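Local atomic coordinates of NegoA.19184.a (PDB entry 5UEB), a protein that is of unknown function, a hypothetical protein of Neisseria gonorrhoeae that belongs to the DUF4265 family. Residues N77-F88 against N109-Y120; I24-N32 against I41-P49. One frame throughout, in Å; residues are numbered along the deposited sequence. Where two conformers were deposited one is given.

Contact 1 of 2, residues N77-F88 against N109-Y120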
loop_
_atom_site.group_PDB
_atom_site.type_symbol
_atom_site.label_atom_id
_atom_site.label_comp_id
_atom_site.label_asym_id
_atom_site.label_seq_id
_atom_site.Cartn_x
_atom_site.Cartn_y
_atom_site.Cartn_z
ATOM N N ASN B 77 -10.642 4.395 -11.194
ATOM C CA ASN B 77 -11.970 4.235 -10.630
ATOM C C ASN B 77 -11.912 4.387 -9.113
ATOM O O ASN B 77 -10.874 4.173 -8.483
ATOM C CB ASN B 77 -12.526 2.852 -10.954
ATOM C CG ASN B 77 -12.930 2.707 -12.411
ATOM O OD1 ASN B 77 -13.422 3.652 -13.026
ATOM N ND2 ASN B 77 -12.753 1.519 -12.960
ATOM N N THR B 78 -13.053 4.763 -8.534
ATOM C CA THR B 78 -13.236 4.894 -7.093
ATOM C C THR B 78 -14.172 3.791 -6.612
ATOM O O THR B 78 -15.132 3.448 -7.305
ATOM C CB THR B 78 -13.877 6.263 -6.813
ATOM O OG1 THR B 78 -12.924 7.298 -7.081
ATOM C CG2 THR B 78 -14.364 6.389 -5.376
ATOM N N THR B 79 -13.881 3.216 -5.439
ATOM C CA THR B 79 -14.728 2.206 -4.805
ATOM C C THR B 79 -15.276 2.764 -3.497
ATOM O O THR B 79 -14.500 3.167 -2.627
ATOM C CB THR B 79 -13.924 0.938 -4.505
ATOM O OG1 THR B 79 -13.245 0.498 -5.686
ATOM C CG2 THR B 79 -14.845 -0.193 -3.990
ATOM N N ILE B 80 -16.605 2.778 -3.359
ATOM C CA ILE B 80 -17.298 3.281 -2.174
ATOM C C ILE B 80 -18.117 2.132 -1.604
ATOM O O ILE B 80 -18.888 1.503 -2.335
ATOM C CB ILE B 80 -18.223 4.465 -2.526
ATOM C CG1 ILE B 80 -17.449 5.595 -3.227
ATOM C CG2 ILE B 80 -18.943 4.963 -1.267
ATOM C CD1 ILE B 80 -16.342 6.213 -2.395
ATOM N N ASN B 81 -17.950 1.855 -0.306
ATOM C CA ASN B 81 -18.752 0.855 0.400
ATOM C C ASN B 81 -19.906 1.579 1.081
ATOM O O ASN B 81 -19.697 2.621 1.709
ATOM C CB ASN B 81 -17.957 0.148 1.498
ATOM C CG ASN B 81 -16.630 -0.451 1.032
ATOM O OD1 ASN B 81 -15.666 -0.463 1.793
ATOM N ND2 ASN B 81 -16.586 -0.996 -0.189
ATOM N N ILE B 82 -21.116 1.033 0.970
ATOM C CA ILE B 82 -22.305 1.660 1.554
ATOM C C ILE B 82 -23.103 0.586 2.271
ATOM O O ILE B 82 -23.416 -0.454 1.683
ATOM C CB ILE B 82 -23.207 2.325 0.494
ATOM C CG1 ILE B 82 -22.405 3.268 -0.409
ATOM C CG2 ILE B 82 -24.389 3.040 1.183
ATOM C CD1 ILE B 82 -23.225 3.875 -1.548
ATOM N N VAL B 83 -23.473 0.850 3.520
ATOM C CA VAL B 83 -24.332 -0.060 4.269
ATOM C C VAL B 83 -25.538 0.724 4.768
ATOM O O VAL B 83 -25.410 1.892 5.154
ATOM C CB VAL B 83 -23.569 -0.752 5.414
ATOM C CG1 VAL B 83 -23.100 0.242 6.420
ATOM C CG2 VAL B 83 -24.445 -1.801 6.083
ATOM N N VAL B 84 -26.718 0.098 4.728
ATOM C CA VAL B 84 -27.957 0.761 5.114
ATOM C C VAL B 84 -28.671 -0.037 6.198
ATOM O O VAL B 84 -28.433 -1.232 6.405
ATOM C CB VAL B 84 -28.909 1.053 3.928
ATOM C CG1 VAL B 84 -28.281 2.045 2.979
ATOM C CG2 VAL B 84 -29.269 -0.235 3.199
ATOM N N LEU B 85 -29.568 0.661 6.893
ATOM C CA LEU B 85 -30.351 0.034 7.949
ATOM C C LEU B 85 -31.364 -0.949 7.375
ATOM O O LEU B 85 -31.536 -2.054 7.905
ATOM C CB LEU B 85 -31.057 1.121 8.759
ATOM C CG LEU B 85 -31.026 1.026 10.280
ATOM C CD1 LEU B 85 -29.599 0.886 10.773
ATOM C CD2 LEU B 85 -31.681 2.259 10.880
ATOM N N ASP B 86 -32.049 -0.572 6.294
ATOM C CA ASP B 86 -33.123 -1.425 5.792
ATOM C C ASP B 86 -33.395 -1.249 4.303
ATOM O O ASP B 86 -33.914 -2.165 3.657
ATOM C CB ASP B 86 -34.403 -1.216 6.608
ATOM C CG ASP B 86 -34.875 0.229 6.599
ATOM O OD1 ASP B 86 -35.343 0.694 5.540
ATOM O OD2 ASP B 86 -34.785 0.896 7.655
ATOM N N HIS B 87 -33.065 -0.089 3.743
ATOM C CA HIS B 87 -33.292 0.118 2.320
ATOM C C HIS B 87 -32.348 1.198 1.818
ATOM O O HIS B 87 -31.957 2.096 2.570
ATOM C CB HIS B 87 -34.739 0.536 2.042
ATOM C CG HIS B 87 -35.025 1.969 2.375
ATOM N ND1 HIS B 87 -35.324 2.391 3.653
ATOM C CD2 HIS B 87 -35.048 3.077 1.598
ATOM C CE1 HIS B 87 -35.523 3.698 3.648
ATOM N NE2 HIS B 87 -35.361 4.138 2.413
ATOM N N PHE B 88 -31.983 1.098 0.537
ATOM C CA PHE B 88 -31.254 2.166 -0.132
ATOM C C PHE B 88 -32.260 3.177 -0.667
ATOM O O PHE B 88 -33.154 2.797 -1.436
ATOM C CB PHE B 88 -30.400 1.605 -1.265
ATOM C CG PHE B 88 -29.225 0.803 -0.785
ATOM C CD1 PHE B 88 -28.026 1.429 -0.483
ATOM C CD2 PHE B 88 -29.323 -0.569 -0.609
ATOM C CE1 PHE B 88 -26.935 0.698 -0.019
ATOM C CE2 PHE B 88 -28.240 -1.305 -0.144
ATOM C CZ PHE B 88 -27.048 -0.670 0.153
ATOM N N ASN B 109 -28.462 -5.267 2.284
ATOM C CA ASN B 109 -28.178 -4.015 2.978
ATOM C C ASN B 109 -26.777 -3.472 2.722
ATOM O O ASN B 109 -26.360 -2.528 3.406
ATOM C CB ASN B 109 -28.408 -4.171 4.484
ATOM C CG ASN B 109 -29.796 -4.672 4.808
ATOM O OD1 ASN B 109 -29.971 -5.822 5.201
ATOM N ND2 ASN B 109 -30.794 -3.813 4.637
ATOM N N TYR B 110 -26.042 -4.020 1.762
ATOM C CA TYR B 110 -24.661 -3.618 1.532
ATOM C C TYR B 110 -24.397 -3.546 0.041
ATOM O O TYR B 110 -24.771 -4.457 -0.711
ATOM C CB TYR B 110 -23.684 -4.624 2.155
ATOM C CG TYR B 110 -22.225 -4.203 2.118
ATOM C CD1 TYR B 110 -21.421 -4.449 1.003
ATOM C CD2 TYR B 110 -21.646 -3.573 3.211
ATOM C CE1 TYR B 110 -20.091 -4.073 0.982
ATOM C CE2 TYR B 110 -20.316 -3.189 3.198
ATOM C CZ TYR B 110 -19.541 -3.448 2.086
ATOM O OH TYR B 110 -18.221 -3.062 2.089
ATOM N N LEU B 111 -23.740 -2.472 -0.377
ATOM C CA LEU B 111 -23.323 -2.288 -1.754
ATOM C C LEU B 111 -21.889 -1.804 -1.772
ATOM O O LEU B 111 -21.473 -1.026 -0.911
ATOM C CB LEU B 111 -24.146 -1.172 -2.444
ATOM C CG LEU B 111 -25.580 -1.436 -2.883
ATOM C CD1 LEU B 111 -26.191 -0.163 -3.445
ATOM C CD2 LEU B 111 -25.601 -2.555 -3.916
ATOM N N SER B 112 -21.135 -2.253 -2.764
ATOM C CA SER B 112 -19.904 -1.582 -3.141
ATOM C C SER B 112 -20.117 -0.993 -4.527
ATOM O O SER B 112 -20.622 -1.679 -5.424
ATOM C CB SER B 112 -18.728 -2.554 -3.099
ATOM O OG SER B 112 -17.503 -1.875 -2.978
ATOM N N VAL B 113 -19.752 0.279 -4.688
ATOM C CA VAL B 113 -20.075 1.071 -5.868
ATOM C C VAL B 113 -18.789 1.513 -6.541
ATOM O O VAL B 113 -17.887 2.040 -5.879
ATOM C CB VAL B 113 -20.927 2.294 -5.489
ATOM C CG1 VAL B 113 -21.292 3.096 -6.734
ATOM C CG2 VAL B 113 -22.168 1.848 -4.715
ATOM N N ASN B 114 -18.718 1.317 -7.855
ATOM C CA ASN B 114 -17.622 1.815 -8.672
ATOM C C ASN B 114 -18.032 3.128 -9.320
ATOM O O ASN B 114 -19.074 3.194 -9.983
ATOM C CB ASN B 114 -17.278 0.837 -9.795
ATOM C CG ASN B 114 -16.104 1.310 -10.607
ATOM O OD1 ASN B 114 -14.957 1.173 -10.183
ATOM N ND2 ASN B 114 -16.381 1.901 -11.776
ATOM N N PHE B 115 -17.203 4.157 -9.149
ATOM C CA PHE B 115 -17.374 5.412 -9.866
ATOM C C PHE B 115 -16.201 5.661 -10.803
ATOM O O PHE B 115 -15.039 5.597 -10.372
ATOM C CB PHE B 115 -17.498 6.601 -8.894
ATOM C CG PHE B 115 -18.784 6.626 -8.124
ATOM C CD1 PHE B 115 -19.974 6.961 -8.752
ATOM C CD2 PHE B 115 -18.806 6.318 -6.773
ATOM C CE1 PHE B 115 -21.163 6.982 -8.047
ATOM C CE2 PHE B 115 -20.000 6.344 -6.058
ATOM C CZ PHE B 115 -21.179 6.683 -6.694
ATOM N N PRO B 116 -16.457 5.977 -12.070
ATOM C CA PRO B 116 -15.373 6.328 -12.995
ATOM C C PRO B 116 -14.683 7.606 -12.558
ATOM O O PRO B 116 -15.202 8.338 -11.697
ATOM C CB PRO B 116 -16.111 6.531 -14.329
ATOM C CG PRO B 116 -17.407 5.790 -14.181
ATOM C CD PRO B 116 -17.769 5.919 -12.733
ATOM N N PRO B 117 -13.512 7.910 -13.121
ATOM C CA PRO B 117 -12.821 9.159 -12.772
ATOM C C PRO B 117 -13.752 10.365 -12.811
ATOM O O PRO B 117 -14.547 10.529 -13.739
ATOM C CB PRO B 117 -11.729 9.263 -13.845
ATOM C CG PRO B 117 -11.445 7.838 -14.223
ATOM C CD PRO B 117 -12.759 7.113 -14.112
ATOM N N LYS B 118 -13.651 11.205 -11.781
ATOM C CA LYS B 118 -14.330 12.484 -11.605
ATOM C C LYS B 118 -15.810 12.348 -11.239
ATOM O O LYS B 118 -16.454 13.362 -10.981
ATOM C CB LYS B 118 -14.167 13.456 -12.791
ATOM C CG LYS B 118 -12.747 13.581 -13.300
ATOM C CD LYS B 118 -12.635 14.604 -14.418
ATOM C CE LYS B 118 -11.196 14.726 -14.883
ATOM N NZ LYS B 118 -10.985 15.891 -15.783
ATOM N N LYS B 119 -16.371 11.138 -11.200
ATOM C CA LYS B 119 -17.801 10.994 -10.953
ATOM C C LYS B 119 -18.147 10.961 -9.470
ATOM O O LYS B 119 -19.273 11.309 -9.100
ATOM C CB LYS B 119 -18.342 9.745 -11.644
ATOM C CG LYS B 119 -18.275 9.803 -13.154
ATOM C CD LYS B 119 -19.140 10.922 -13.697
ATOM C CE LYS B 119 -19.034 10.986 -15.202
ATOM N NZ LYS B 119 -20.043 11.907 -15.761
ATOM N N TYR B 120 -17.221 10.534 -8.613
ATOM C CA TYR B 120 -17.423 10.620 -7.168
ATOM C C TYR B 120 -17.021 12.027 -6.750
ATOM O O TYR B 120 -15.833 12.345 -6.651
ATOM C CB TYR B 120 -16.582 9.563 -6.459
ATOM C CG TYR B 120 -16.727 9.591 -4.954
ATOM C CD1 TYR B 120 -17.930 9.233 -4.347
ATOM C CD2 TYR B 120 -15.667 9.978 -4.142
ATOM C CE1 TYR B 120 -18.081 9.277 -2.967
ATOM C CE2 TYR B 120 -15.803 10.007 -2.761
ATOM C CZ TYR B 120 -17.009 9.649 -2.183
ATOM O OH TYR B 120 -17.133 9.675 -0.809
HETATM O O HOH W 1 -12.864 7.754 -9.699
HETATM O O HOH W 2 -14.427 -0.497 -8.038
#
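Ile80 and Tyr120 meet in the tightly packed part of this antiparallel strand pair. The tip of the isoleucine, CD1, lies over one face of the tyrosine ring in a CH-pi contact, 3.6 Å from the ring centroid, while Ile80 CG1 reaches the edge of the Phe115 ring at CD2, 3.9 Å away. On the same side of the sheet, Ile82 CD1 touches Val113 CG2, and Leu111 CD1 stands 3.7 Å from the centroid of the Phe88 ring. Val84 CG2 covers the opposite face of Phe88, which is thus clamped between two aliphatic side chains. Backbone pairing runs from Thr78 with Phe115 to Val84 N, which donates to Asn109 O at 3.0 Å. The other face, with Thr79, Asn81, Ser112 and Asn114, is largely polar. Asn81 ND2 gives Ser112 OG a weak, bent bond (3.1 Å, 125°); Ser112 OG is bonded chiefly to Pro45 O. With CG turned away from its own backbone N (chi1 -173°), Tyr110 sets a ring face over Ile82 O; its hydroxyl packs against Asn81 CB and CG and bonds to Leu46 O. A water bridges Thr79 OG1, also bonded to Leu51 O, and Asn114 OD1. Packing is looser at the solvent end, where Val83 and Leu85 are exposed. Strand 137-143 continues the sheet beyond 78-84 and strand 102-105 beyond 110-115, while helix 122-133 covers the apolar face through Leu124 and Leu128.

Contact 2 of 2, residues I24-N32 against I41-P49. With EDO (1,2-ethanediol), chain N.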
loop_
_atom_site.group_PDB
_atom_site.type_symbol
_atom_site.label_atom_id
_atom_site.label_comp_id
_atom_site.label_asym_id
_atom_site.label_seq_id
_atom_site.Cartn_x
_atom_site.Cartn_y
_atom_site.Cartn_z
ATOM N N ILE B 24 -7.612 -10.368 10.325
ATOM C CA ILE B 24 -7.230 -10.827 9.001
ATOM C C ILE B 24 -8.454 -11.383 8.284
ATOM O O ILE B 24 -9.337 -12.002 8.896
ATOM C CB ILE B 24 -6.088 -11.852 9.121
ATOM C CG1 ILE B 24 -5.393 -12.036 7.776
ATOM C CG2 ILE B 24 -6.591 -13.165 9.699
ATOM C CD1 ILE B 24 -4.346 -10.976 7.526
ATOM N N ALA B 25 -8.529 -11.126 6.981
ATOM C CA ALA B 25 -9.665 -11.526 6.163
ATOM C C ALA B 25 -9.173 -11.767 4.743
ATOM O O ALA B 25 -8.063 -11.378 4.378
ATOM C CB ALA B 25 -10.768 -10.460 6.177
ATOM N N GLU B 26 -10.010 -12.426 3.942
ATOM C CA GLU B 26 -9.671 -12.732 2.559
ATOM C C GLU B 26 -10.873 -12.435 1.679
ATOM O O GLU B 26 -12.008 -12.745 2.052
ATOM C CB GLU B 26 -9.291 -14.214 2.412
ATOM C CG GLU B 26 -8.026 -14.581 3.160
ATOM C CD GLU B 26 -7.634 -16.033 2.991
ATOM O OE1 GLU B 26 -8.203 -16.709 2.108
ATOM O OE2 GLU B 26 -6.757 -16.496 3.750
ATOM N N GLU B 27 -10.626 -11.834 0.510
ATOM C CA GLU B 27 -11.659 -11.654 -0.508
ATOM C C GLU B 27 -11.134 -12.176 -1.838
ATOM O O GLU B 27 -10.026 -11.821 -2.247
ATOM C CB GLU B 27 -12.047 -10.176 -0.669
ATOM C CG GLU B 27 -13.056 -9.978 -1.792
ATOM C CD GLU B 27 -13.651 -8.587 -1.863
ATOM O OE1 GLU B 27 -14.496 -8.391 -2.747
ATOM O OE2 GLU B 27 -13.291 -7.704 -1.053
ATOM N N ILE B 28 -11.930 -12.999 -2.523
ATOM C CA ILE B 28 -11.566 -13.526 -3.840
ATOM C C ILE B 28 -12.187 -12.645 -4.912
ATOM O O ILE B 28 -13.383 -12.330 -4.848
ATOM C CB ILE B 28 -12.020 -14.983 -4.010
ATOM C CG1 ILE B 28 -11.342 -15.854 -2.958
ATOM C CG2 ILE B 28 -11.673 -15.486 -5.428
ATOM C CD1 ILE B 28 -11.808 -17.308 -2.969
ATOM N N LEU B 29 -11.379 -12.237 -5.895
ATOM C CA LEU B 29 -11.833 -11.401 -7.002
ATOM C C LEU B 29 -11.614 -12.115 -8.331
ATOM O O LEU B 29 -10.543 -12.679 -8.581
ATOM C CB LEU B 29 -11.070 -10.073 -7.033
ATOM C CG LEU B 29 -11.297 -9.148 -5.837
ATOM C CD1 LEU B 29 -10.300 -8.002 -5.887
ATOM C CD2 LEU B 29 -12.714 -8.617 -5.823
ATOM N N SER B 30 -12.625 -12.072 -9.186
ATOM C CA SER B 30 -12.512 -12.625 -10.526
ATOM C C SER B 30 -11.850 -11.619 -11.458
ATOM O O SER B 30 -11.991 -10.403 -11.300
ATOM C CB SER B 30 -13.896 -12.974 -11.072
ATOM O OG SER B 30 -14.524 -13.966 -10.277
ATOM N N GLY B 31 -11.127 -12.135 -12.441
ATOM C CA GLY B 31 -10.491 -11.273 -13.416
ATOM C C GLY B 31 -9.882 -12.034 -14.574
ATOM O O GLY B 31 -10.314 -13.145 -14.904
ATOM N N ASN B 32 -8.871 -11.441 -15.199
ATOM C CA ASN B 32 -8.262 -12.007 -16.402
ATOM C C ASN B 32 -6.753 -11.875 -16.282
ATOM O O ASN B 32 -6.249 -10.798 -15.947
ATOM C CB ASN B 32 -8.755 -11.239 -17.648
ATOM C CG ASN B 32 -8.855 -12.118 -18.897
ATOM O OD1 ASN B 32 -9.955 -12.452 -19.329
ATOM N ND2 ASN B 32 -7.715 -12.453 -19.497
ATOM N N ILE B 41 -8.365 -6.933 -12.587
ATOM C CA ILE B 41 -9.503 -7.157 -11.700
ATOM C C ILE B 41 -10.785 -6.795 -12.436
ATOM O O ILE B 41 -10.901 -5.693 -12.985
ATOM C CB ILE B 41 -9.343 -6.323 -10.416
ATOM C CG1 ILE B 41 -8.152 -6.848 -9.603
ATOM C CG2 ILE B 41 -10.628 -6.356 -9.585
ATOM C CD1 ILE B 41 -7.784 -5.940 -8.407
ATOM N N GLN B 42 -11.751 -7.725 -12.465
ATOM C CA GLN B 42 -12.980 -7.528 -13.227
ATOM C C GLN B 42 -14.240 -7.577 -12.365
ATOM O O GLN B 42 -15.344 -7.773 -12.885
ATOM C CB GLN B 42 -13.038 -8.528 -14.383
ATOM C CG GLN B 42 -11.885 -8.323 -15.361
ATOM C CD GLN B 42 -11.991 -9.223 -16.554
ATOM O OE1 GLN B 42 -12.119 -10.440 -16.414
ATOM N NE2 GLN B 42 -11.947 -8.639 -17.751
ATOM N N GLU B 43 -14.100 -7.400 -11.056
ATOM C CA GLU B 43 -15.231 -7.268 -10.157
ATOM C C GLU B 43 -14.970 -6.076 -9.256
ATOM O O GLU B 43 -13.817 -5.706 -9.020
ATOM C CB GLU B 43 -15.380 -8.499 -9.245
ATOM C CG GLU B 43 -15.712 -9.787 -9.959
ATOM C CD GLU B 43 -16.089 -10.877 -8.981
ATOM O OE1 GLU B 43 -17.297 -11.117 -8.790
ATOM O OE2 GLU B 43 -15.171 -11.484 -8.381
ATOM N N ILE B 44 -16.048 -5.475 -8.758
ATOM C CA ILE B 44 -15.933 -4.400 -7.768
ATOM C C ILE B 44 -15.591 -5.028 -6.421
ATOM O O ILE B 44 -16.365 -5.861 -5.927
ATOM C CB ILE B 44 -17.248 -3.622 -7.670
ATOM C CG1 ILE B 44 -17.603 -3.017 -9.024
ATOM C CG2 ILE B 44 -17.123 -2.513 -6.610
ATOM C CD1 ILE B 44 -19.010 -2.469 -9.077
ATOM N N PRO B 45 -14.473 -4.671 -5.785
ATOM C CA PRO B 45 -14.149 -5.272 -4.483
ATOM C C PRO B 45 -15.187 -4.885 -3.437
ATOM O O PRO B 45 -15.554 -3.716 -3.308
ATOM C CB PRO B 45 -12.771 -4.678 -4.153
ATOM C CG PRO B 45 -12.193 -4.282 -5.510
ATOM C CD PRO B 45 -13.399 -3.783 -6.272
ATOM N N LEU B 46 -15.674 -5.887 -2.696
ATOM C CA LEU B 46 -16.697 -5.643 -1.685
ATOM C C LEU B 46 -16.104 -5.079 -0.403
ATOM O O LEU B 46 -16.705 -4.195 0.220
ATOM C CB LEU B 46 -17.462 -6.935 -1.374
ATOM C CG LEU B 46 -18.430 -7.417 -2.456
ATOM C CD1 LEU B 46 -18.963 -8.804 -2.081
ATOM C CD2 LEU B 46 -19.572 -6.419 -2.609
ATOM N N PHE B 47 -14.944 -5.590 0.023
ATOM C CA PHE B 47 -14.413 -5.273 1.349
ATOM C C PHE B 47 -12.937 -4.894 1.347
ATOM O O PHE B 47 -12.511 -4.069 2.166
ATOM C CB PHE B 47 -14.600 -6.465 2.290
ATOM C CG PHE B 47 -16.023 -6.897 2.434
ATOM C CD1 PHE B 47 -16.920 -6.126 3.150
ATOM C CD2 PHE B 47 -16.464 -8.070 1.847
ATOM C CE1 PHE B 47 -18.236 -6.520 3.277
ATOM C CE2 PHE B 47 -17.777 -8.466 1.972
ATOM C CZ PHE B 47 -18.660 -7.688 2.679
ATOM N N ALA B 48 -12.143 -5.505 0.478
ATOM C CA ALA B 48 -10.714 -5.244 0.493
ATOM C C ALA B 48 -10.467 -3.786 0.125
ATOM O O ALA B 48 -11.050 -3.288 -0.849
ATOM C CB ALA B 48 -9.983 -6.164 -0.484
ATOM N N PRO B 49 -9.644 -3.069 0.875
ATOM C CA PRO B 49 -9.429 -1.647 0.599
ATOM C C PRO B 49 -8.374 -1.410 -0.475
ATOM O O PRO B 49 -7.579 -2.288 -0.823
ATOM C CB PRO B 49 -8.943 -1.109 1.952
ATOM C CG PRO B 49 -8.251 -2.278 2.581
ATOM C CD PRO B 49 -9.040 -3.494 2.153
HETATM C C1 EDO N . -4.094 -3.050 -0.684
HETATM O O1 EDO N . -3.256 -2.595 -1.754
HETATM C C2 EDO N . -4.943 -4.241 -1.119
HETATM O O2 EDO N . -5.791 -4.647 -0.038
HETATM O O HOH W 3 -15.695 -12.942 -6.322
HETATM O O HOH W 4 -12.332 -10.108 -20.312
#
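Glu27 reaches from strand 24-33 into the loop at Leu46-Ala48 and gathers three backbone N-H groups on its carboxylate. OE1 takes Leu46 N at 2.8 Å through its syn lone pair. OE2 accepts twice: from Phe47 N, on the syn side and 26° out of the carboxylate plane, and from Ala48 N, nearly in line with the C-O bond, each at 2.9 Å. The side chain is fully extended, with CG opposite the backbone N (chi1 176°), and this gives it the length to span the gap. A second carboxylate works in the reverse direction. Glu43 OE2 receives Ser30 N at 2.7 Å on its anti side, tilted 22° from the carboxylate plane, with a weak addition from Ser30 OG, whose stronger partner is Lys12. A water lies within hydrogen-bonding distance of Glu43 OE2 and Ile28 O. Direct backbone pairing is brief: Gln42 N donates to Ser30 O at 2.9 Å, beside the non-hydrogen-bonded antiparallel pair Gly31-Ile41. Gln42 OE1 passes alongside Gly31 and is held by Lys10. Apolar contact centres on Leu29, whose CD1 meets Ile41 CG2 at 4.1 Å and whose CD2 meets Pro45 CA at 3.9 Å. Carboxylates thus stand in for regular backbone pairing: Glu27 holds three loop amides, Glu43 one amide of the strand. The amide dipoles, with a long, weak ion pair to Arg104, probably help stabilise the buried charge of Glu27.

Contact 1 joins neighbouring strands of the four-stranded sheet, whereas contact 2 ties a strand of the five-stranded sheet to the irregular segment 41-49. Contact 1 has a buried strand interior and an exposed rim at Val83 and Leu85; contact 2 buries Glu27 and Leu29 but leaves Gln42 and Asn32 partly exposed. Regular backbone pairing with an aromatic and aliphatic face marks contact 1, carboxylates gripping backbone amides contact 2. Their centres lie about 15 Å apart, bridged by segment 41-49: Tyr110 OH is 2.7 Å from Leu46 O and Ser112 OG 2.7 Å from Pro45 O, both probable hydrogen bonds. The polar face of contact 1 therefore receives the loop whose amides Glu27 holds.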